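Local coordinates for pre-crRNA processing endonuclease (PDB 3VZH), which probably cleaves CRISPR precursor RNA into crRNA as a Cas5d-type endoribonuclease of the type I-C antiviral defence system, at residues R7-R12 with K120-M125; G44-I49 with F55-T60. One frame throughout, in Å; residues are numbered along the deposited sequence.

Contact 1 of 2, residues R7-R12 with K120-M125; sequences RDFYVR and KHEAIM
With chi1 at -177°, M125 swings CG away from its own N and over the F9 ring. The extended chain of E122 (chi2 -162°) carries OE1 to R7 N. M125 CG lies 3.5 Å from the centroid of the F9 ring, almost on the ring normal, a CH-pi contact. M125 SD sits farther out above the face, 5.1 Å from the F9 centroid, a distant Met-aromatic contact. F9 lies between M125 on one face and R7 on the other. R7 CG stands 3.8 Å above the F9 ring plane near the rim, and the R7 guanidinium turns a face to F9 CE1. The contact joins strand 9-15 and the residues leading into it to helix 118-130, which packs on the antiparallel sheet of this RRM-like Cas5 domain. At the more open end, R7 N donates to E122 OE1 over 2.8 Å, with a nearly straight N-H...O angle of 171°. The donor comes from the anti side and is tilted out of the carboxylate plane. The polar partners of the guanidinium lie outside E122. R7 NH1 donates to D8 O over 2.9 Å in a bent bond, and R7 NH2 forms a salt bridge with E126 of the same helix.

Contact 2 of 2, residues G44-I49 with F55-T60; sequences GIVDAI and FTNIVT
V46 and V59 make the apolar part of this contact, with V46 CG2 3.7 Å from V59 CG2. V46 CG2 also lies 3.6 Å from N57 CB. V46 and N57 lie alongside each other and run in opposite directions. The polar part is one direct hydrogen bond. N57 ND2 donates to D47 OD1 over 2.9 Å at an angle of 167°. The bond uses the anti lone pair of OD1, and the acceptor lies close to the amide plane of N57. The carboxylate and amide planes are 36° apart. N57 ND2 also donates to Y50 O, just past the helix, so two acceptors fix the flip of the buried amide. A water adds a bridge. It donates to D47 OD1 at 2.8 Å and accepts from N57 N at 2.9 Å. D47 is therefore tied to both the side chain and the backbone of N57. The axes of helix segment 44-49 and strand segment 55-60 are 8.8 Å apart and run at 136°. These are the first helix and second strand of the beta-alpha-beta-beta-alpha-beta (ferredoxin-like, RRM) fold, consistent with the Cas5 family.

Both contacts set a helix against the same antiparallel sheet, where strand 95-105 pairs with both strand 9-15 and strand 55-64. Contact 2 is buried, its centre about 7 Å from the centre of the chain. The centre of contact 1 lies about 14 Å from it, and that contact is only partly buried. Its aromatic packing faces inward, while its charged groups lie toward the surface. Contact 2 instead combines aliphatic packing with an amide-carboxylate bond and a bridging water. The two meet directly. M125 of contact 1 packs on F55 and N57 of contact 2, with M125 CE 3.4 Å from N57 OD1. H121 meets the F55 ring edge-to-face, and V11 touches I49.

Contact 1 of 2, residues R7-R12 with K120-M125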
ATOM      1  N   ARG A   7      14.315  -1.002   9.261  1.00 24.08           N
ATOM      2  CA  ARG A   7      14.570  -1.825   8.119  1.00 25.86           C
ATOM      3  C   ARG A   7      13.391  -1.851   7.114  1.00 23.81           C
ATOM      4  O   ARG A   7      12.252  -1.464   7.475  1.00 23.05           O
ATOM      5  CB  ARG A   7      14.910  -3.264   8.533  1.00 27.47           C
ATOM      6  CG  ARG A   7      13.728  -4.044   9.053  1.00 30.13           C
ATOM      7  CD  ARG A   7      14.248  -5.456   9.257  1.00 33.77           C
ATOM      8  NE  ARG A   7      13.338  -6.461   9.761  1.00 35.76           N
ATOM      9  CZ  ARG A   7      12.555  -7.271   9.000  1.00 35.59           C
ATOM     10  NH1 ARG A   7      12.427  -7.115   7.665  1.00 33.01           N
ATOM     11  NH2 ARG A   7      11.860  -8.250   9.595  1.00 31.96           N
ATOM     12  N   ASP A   8      13.714  -2.289   5.868  1.00 22.36           N
ATOM     13  CA  ASP A   8      12.622  -2.668   4.932  1.00 23.58           C
ATOM     14  C   ASP A   8      11.888  -3.897   5.423  1.00 21.58           C
ATOM     15  O   ASP A   8      12.542  -4.905   5.827  1.00 22.71           O
ATOM     16  CB  ASP A   8      13.175  -2.907   3.519  1.00 26.91           C
ATOM     17  CG  ASP A   8      13.712  -1.619   2.893  1.00 28.18           C
ATOM     18  OD1 ASP A   8      13.068  -0.568   3.061  1.00 25.46           O
ATOM     19  OD2 ASP A   8      14.795  -1.697   2.261  1.00 28.66           O
ATOM     20  N   PHE A   9      10.552  -3.859   5.306  1.00 20.63           N
ATOM     21  CA  PHE A   9       9.719  -5.040   5.515  1.00 21.30           C
ATOM     22  C   PHE A   9       9.051  -5.330   4.200  1.00 21.19           C
ATOM     23  O   PHE A   9       8.865  -4.417   3.362  1.00 19.61           O
ATOM     24  CB  PHE A   9       8.589  -4.707   6.549  1.00 20.33           C
ATOM     25  CG  PHE A   9       9.144  -4.486   7.921  1.00 20.16           C
ATOM     26  CD1 PHE A   9       9.381  -5.600   8.728  1.00 23.19           C
ATOM     27  CD2 PHE A   9       9.398  -3.183   8.411  1.00 21.96           C
ATOM     28  CE1 PHE A   9       9.903  -5.446   9.990  1.00 24.82           C
ATOM     29  CE2 PHE A   9       9.919  -3.010   9.683  1.00 21.87           C
ATOM     30  CZ  PHE A   9      10.181  -4.145  10.460  1.00 23.33           C
ATOM     31  N   TYR A  10       8.710  -6.625   4.030  1.00 21.15           N
ATOM     32  CA  TYR A  10       8.130  -7.121   2.755  1.00 20.54           C
ATOM     33  C   TYR A  10       6.972  -8.028   3.085  1.00 20.91           C
ATOM     34  O   TYR A  10       7.078  -8.902   4.000  1.00 21.39           O
ATOM     35  CB  TYR A  10       9.231  -7.994   2.077  1.00 21.29           C
ATOM     36  CG  TYR A  10      10.511  -7.215   1.810  1.00 22.31           C
ATOM     37  CD1 TYR A  10      10.652  -6.509   0.592  1.00 24.66           C
ATOM     38  CD2 TYR A  10      11.515  -7.159   2.722  1.00 25.72           C
ATOM     39  CE1 TYR A  10      11.772  -5.807   0.329  1.00 26.99           C
ATOM     40  CE2 TYR A  10      12.685  -6.443   2.443  1.00 25.31           C
ATOM     41  CZ  TYR A  10      12.733  -5.742   1.253  1.00 28.63           C
ATOM     42  OH  TYR A  10      13.853  -5.028   0.862  1.00 32.36           O
ATOM     43  N   VAL A  11       5.855  -7.895   2.348  1.00 21.79           N
ATOM     44  CA  VAL A  11       4.707  -8.730   2.608  1.00 21.59           C
ATOM     45  C   VAL A  11       4.087  -9.091   1.312  1.00 22.50           C
ATOM     46  O   VAL A  11       4.185  -8.292   0.317  1.00 22.69           O
ATOM     47  CB  VAL A  11       3.613  -8.061   3.458  1.00 25.98           C
ATOM     48  CG1 VAL A  11       4.034  -7.985   4.913  1.00 27.65           C
ATOM     49  CG2 VAL A  11       3.286  -6.690   2.900  1.00 26.10           C
ATOM     50  N   ARG A  12       3.500 -10.271   1.270  1.00 22.64           N
ATOM     51  CA  ARG A  12       2.689 -10.701   0.110  1.00 21.33           C
ATOM     52  C   ARG A  12       1.217 -10.530   0.503  1.00 21.78           C
ATOM     53  O   ARG A  12       0.767 -11.115   1.522  1.00 22.82           O
ATOM     54  CB  ARG A  12       2.969 -12.159  -0.137  1.00 22.52           C
ATOM     55  CG  ARG A  12       2.202 -12.752  -1.366  1.00 23.15           C
ATOM     56  CD  ARG A  12       2.728 -14.169  -1.590  1.00 28.08           C
ATOM     57  NE  ARG A  12       2.309 -14.664  -2.893  1.00 32.03           N
ATOM     58  CZ  ARG A  12       1.108 -15.147  -3.168  1.00 35.98           C
ATOM     59  NH1 ARG A  12       0.143 -15.149  -2.234  1.00 40.95           N
ATOM     60  NH2 ARG A  12       0.836 -15.642  -4.395  1.00 35.33           N
ATOM     61  N   LYS A 120      11.795  -2.717  19.724  1.00 30.77           N
ATOM     62  CA  LYS A 120      10.431  -3.086  20.110  1.00 29.00           C
ATOM     63  C   LYS A 120       9.522  -3.096  18.862  1.00 27.72           C
ATOM     64  O   LYS A 120       8.801  -4.051  18.579  1.00 28.04           O
ATOM     65  CB  LYS A 120       9.835  -2.083  21.105  1.00 31.84           C
ATOM     66  CG  LYS A 120       8.368  -2.401  21.535  1.00 35.50           C
ATOM     67  CD  LYS A 120       7.743  -1.193  22.281  1.00 37.44           C
ATOM     68  CE  LYS A 120       6.242  -1.304  22.542  1.00 40.00           C
ATOM     69  NZ  LYS A 120       5.775  -0.147  23.351  1.00 42.52           N
ATOM     70  N   HIS A 121       9.512  -1.975  18.150  1.00 26.46           N
ATOM     71  CA  HIS A 121       8.551  -1.857  17.026  1.00 25.60           C
ATOM     72  C   HIS A 121       8.910  -2.687  15.839  1.00 24.46           C
ATOM     73  O   HIS A 121       7.981  -3.191  15.152  1.00 25.75           O
ATOM     74  CB  HIS A 121       8.330  -0.420  16.643  1.00 23.75           C
ATOM     75  CG  HIS A 121       7.620   0.355  17.702  1.00 24.79           C
ATOM     76  ND1 HIS A 121       6.386   0.033  18.133  1.00 25.70           N
ATOM     77  CD2 HIS A 121       8.042   1.417  18.488  1.00 25.87           C
ATOM     78  CE1 HIS A 121       5.952   0.913  19.036  1.00 26.92           C
ATOM     79  NE2 HIS A 121       6.987   1.747  19.315  1.00 26.55           N
ATOM     80  N   GLU A 122      10.196  -2.848  15.568  1.00 24.91           N
ATOM     81  CA  GLU A 122      10.621  -3.810  14.515  1.00 25.18           C
ATOM     82  C   GLU A 122      10.239  -5.257  14.825  1.00 26.12           C
ATOM     83  O   GLU A 122       9.736  -5.959  13.928  1.00 23.95           O
ATOM     84  CB  GLU A 122      12.119  -3.723  14.178  1.00 25.51           C
ATOM     85  CG  GLU A 122      12.568  -2.441  13.475  1.00 26.50           C
ATOM     86  CD  GLU A 122      13.930  -2.622  12.797  1.00 31.92           C
ATOM     87  OE1 GLU A 122      14.337  -1.790  11.979  1.00 30.64           O
ATOM     88  OE2 GLU A 122      14.619  -3.632  13.077  1.00 34.79           O
ATOM     89  N   ALA A 123      10.354  -5.675  16.091  1.00 24.74           N
ATOM     90  CA  ALA A 123       9.969  -7.043  16.485  1.00 25.12           C
ATOM     91  C   ALA A 123       8.495  -7.328  16.356  1.00 26.62           C
ATOM     92  O   ALA A 123       8.066  -8.360  15.807  1.00 25.39           O
ATOM     93  CB  ALA A 123      10.500  -7.406  17.902  1.00 26.29           C
ATOM     94  N   ILE A 124       7.706  -6.361  16.827  1.00 25.48           N
ATOM     95  CA  ILE A 124       6.278  -6.462  16.708  1.00 25.17           C
ATOM     96  C   ILE A 124       5.823  -6.448  15.277  1.00 24.93           C
ATOM     97  O   ILE A 124       4.896  -7.202  14.901  1.00 24.34           O
ATOM     98  CB  ILE A 124       5.617  -5.354  17.532  1.00 25.31           C
ATOM     99  CG1 ILE A 124       6.018  -5.583  18.997  1.00 27.77           C
ATOM    100  CG2 ILE A 124       4.081  -5.429  17.434  1.00 25.24           C
ATOM    101  CD1 ILE A 124       5.351  -4.612  19.938  1.00 27.61           C
ATOM    102  N   MET A 125       6.453  -5.591  14.450  1.00 24.59           N
ATOM    103  CA  MET A 125       6.104  -5.560  13.052  1.00 22.69           C
ATOM    104  C   MET A 125       6.392  -6.947  12.407  1.00 22.51           C
ATOM    105  O   MET A 125       5.551  -7.470  11.710  1.00 22.49           O
ATOM    106  CB  MET A 125       6.903  -4.440  12.335  1.00 21.66           C
ATOM    107  CG  MET A 125       6.511  -4.320  10.837  1.00 22.07           C
ATOM    108  SD  MET A 125       4.784  -3.835  10.508  1.00 22.64           S
ATOM    109  CE  MET A 125       4.759  -2.045  10.868  1.00 23.44           C
TER

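Contact 2 of 2, residues G44-I49 with F55-T60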
ATOM      1  N   GLY A  44      -3.261   1.831   3.984  1.00 24.06           N
ATOM      2  CA  GLY A  44      -4.271   1.122   4.733  1.00 23.65           C
ATOM      3  C   GLY A  44      -3.938  -0.287   5.119  1.00 23.79           C
ATOM      4  O   GLY A  44      -4.214  -0.681   6.248  1.00 23.63           O
ATOM      5  N   ILE A  45      -3.418  -1.068   4.159  1.00 20.03           N
ATOM      6  CA  ILE A  45      -3.091  -2.450   4.399  1.00 20.49           C
ATOM      7  C   ILE A  45      -1.913  -2.599   5.376  1.00 20.71           C
ATOM      8  O   ILE A  45      -2.023  -3.384   6.380  1.00 21.24           O
ATOM      9  CB  ILE A  45      -2.760  -3.090   3.051  1.00 22.13           C
ATOM     10  CG1 ILE A  45      -4.110  -3.306   2.236  1.00 21.38           C
ATOM     11  CG2 ILE A  45      -2.083  -4.420   3.252  1.00 20.01           C
ATOM     12  CD1 ILE A  45      -3.841  -3.587   0.724  1.00 25.06           C
ATOM     13  N   VAL A  46      -0.858  -1.809   5.179  1.00 19.96           N
ATOM     14  CA  VAL A  46       0.255  -1.894   6.136  1.00 20.03           C
ATOM     15  C   VAL A  46      -0.163  -1.401   7.512  1.00 19.90           C
ATOM     16  O   VAL A  46       0.186  -1.979   8.502  1.00 20.75           O
ATOM     17  CB  VAL A  46       1.586  -1.255   5.598  1.00 22.36           C
ATOM     18  CG1 VAL A  46       1.958  -1.934   4.270  1.00 22.31           C
ATOM     19  CG2 VAL A  46       1.485   0.290   5.504  1.00 28.34           C
ATOM     20  N   ASP A  47      -0.951  -0.342   7.621  1.00 20.77           N
ATOM     21  CA  ASP A  47      -1.392  -0.011   8.943  1.00 21.13           C
ATOM     22  C   ASP A  47      -2.327  -1.032   9.599  1.00 23.46           C
ATOM     23  O   ASP A  47      -2.436  -1.056  10.831  1.00 24.22           O
ATOM     24  CB  ASP A  47      -2.210   1.307   8.869  1.00 20.51           C
ATOM     25  CG  ASP A  47      -1.380   2.528   8.512  1.00 21.74           C
ATOM     26  OD1 ASP A  47      -0.137   2.495   8.566  1.00 22.50           O
ATOM     27  OD2 ASP A  47      -2.043   3.597   8.280  1.00 22.99           O
ATOM     28  N   ALA A  48      -3.064  -1.827   8.807  1.00 21.07           N
ATOM     29  CA  ALA A  48      -3.865  -2.893   9.399  1.00 21.24           C
ATOM     30  C   ALA A  48      -2.928  -3.993   9.902  1.00 21.07           C
ATOM     31  O   ALA A  48      -3.307  -4.768  10.792  1.00 22.87           O
ATOM     32  CB  ALA A  48      -4.821  -3.476   8.348  1.00 21.26           C
ATOM     33  N   ILE A  49      -1.764  -4.117   9.306  1.00 21.91           N
ATOM     34  CA  ILE A  49      -0.836  -5.119   9.862  1.00 20.49           C
ATOM     35  C   ILE A  49      -0.359  -4.739  11.275  1.00 20.90           C
ATOM     36  O   ILE A  49      -0.484  -5.541  12.238  1.00 22.06           O
ATOM     37  CB  ILE A  49       0.334  -5.297   8.912  1.00 20.47           C
ATOM     38  CG1 ILE A  49      -0.245  -5.802   7.575  1.00 21.60           C
ATOM     39  CG2 ILE A  49       1.437  -6.197   9.509  1.00 21.58           C
ATOM     40  CD1 ILE A  49       0.855  -6.118   6.545  1.00 21.73           C
ATOM     41  N   PHE A  55       4.796   5.763  15.266  1.00 22.49           N
ATOM     42  CA  PHE A  55       5.472   5.795  13.979  1.00 22.40           C
ATOM     43  C   PHE A  55       4.472   5.884  12.803  1.00 23.37           C
ATOM     44  O   PHE A  55       3.208   5.807  12.989  1.00 24.58           O
ATOM     45  CB  PHE A  55       6.405   4.539  13.860  1.00 22.33           C
ATOM     46  CG  PHE A  55       5.653   3.190  13.874  1.00 23.34           C
ATOM     47  CD1 PHE A  55       5.524   2.449  15.101  1.00 23.89           C
ATOM     48  CD2 PHE A  55       5.098   2.638  12.687  1.00 22.94           C
ATOM     49  CE1 PHE A  55       4.846   1.208  15.123  1.00 21.76           C
ATOM     50  CE2 PHE A  55       4.408   1.416  12.701  1.00 22.75           C
ATOM     51  CZ  PHE A  55       4.286   0.705  13.929  1.00 21.67           C
ATOM     52  N   THR A  56       5.046   6.168  11.643  1.00 22.02           N
ATOM     53  CA  THR A  56       4.300   6.278  10.414  1.00 23.00           C
ATOM     54  C   THR A  56       4.873   5.239   9.437  1.00 22.93           C
ATOM     55  O   THR A  56       6.050   5.282   9.051  1.00 22.62           O
ATOM     56  CB  THR A  56       4.567   7.642   9.780  1.00 25.86           C
ATOM     57  OG1 THR A  56       4.137   8.627  10.721  1.00 25.52           O
ATOM     58  CG2 THR A  56       3.781   7.763   8.381  1.00 25.40           C
ATOM     59  N   ASN A  57       3.981   4.379   8.921  1.00 21.09           N
ATOM     60  CA  ASN A  57       4.429   3.437   7.872  1.00 21.50           C
ATOM     61  C   ASN A  57       4.529   4.178   6.511  1.00 19.92           C
ATOM     62  O   ASN A  57       3.613   4.959   6.158  1.00 22.73           O
ATOM     63  CB  ASN A  57       3.359   2.342   7.752  1.00 21.08           C
ATOM     64  CG  ASN A  57       3.404   1.392   8.936  1.00 23.30           C
ATOM     65  OD1 ASN A  57       4.495   0.948   9.357  1.00 23.81           O
ATOM     66  ND2 ASN A  57       2.247   1.027   9.438  1.00 23.79           N
ATOM     67  N   ILE A  58       5.596   3.853   5.801  1.00 21.52           N
ATOM     68  CA  ILE A  58       5.948   4.478   4.516  1.00 23.31           C
ATOM     69  C   ILE A  58       6.034   3.391   3.488  1.00 21.56           C
ATOM     70  O   ILE A  58       7.030   2.596   3.481  1.00 21.36           O
ATOM     71  CB  ILE A  58       7.320   5.179   4.574  1.00 23.61           C
ATOM     72  CG1 ILE A  58       7.415   6.275   5.697  1.00 26.50           C
ATOM     73  CG2 ILE A  58       7.634   5.837   3.220  1.00 24.42           C
ATOM     74  CD1 ILE A  58       6.259   7.267   5.711  1.00 26.44           C
ATOM     75  N   VAL A  59       5.060   3.344   2.598  1.00 21.01           N
ATOM     76  CA  VAL A  59       5.068   2.297   1.546  1.00 21.36           C
ATOM     77  C   VAL A  59       5.939   2.817   0.404  1.00 22.32           C
ATOM     78  O   VAL A  59       5.660   3.902  -0.144  1.00 25.06           O
ATOM     79  CB  VAL A  59       3.648   1.943   1.007  1.00 20.59           C
ATOM     80  CG1 VAL A  59       3.777   1.006  -0.216  1.00 22.08           C
ATOM     81  CG2 VAL A  59       2.842   1.199   2.129  1.00 23.01           C
ATOM     82  N   THR A  60       6.967   2.075   0.026  1.00 19.99           N
ATOM     83  CA  THR A  60       7.887   2.665  -0.981  1.00 20.39           C
ATOM     84  C   THR A  60       7.768   2.025  -2.362  1.00 23.19           C
ATOM     85  O   THR A  60       8.135   2.647  -3.395  1.00 23.20           O
ATOM     86  CB  THR A  60       9.356   2.601  -0.558  1.00 24.56           C
ATOM     87  OG1 THR A  60       9.748   1.235  -0.351  1.00 23.50           O
ATOM     88  CG2 THR A  60       9.566   3.462   0.696  1.00 24.88           C
TER
HETATM   89  O   HOH W   1       1.271   4.459   9.970  1.00 25.27           O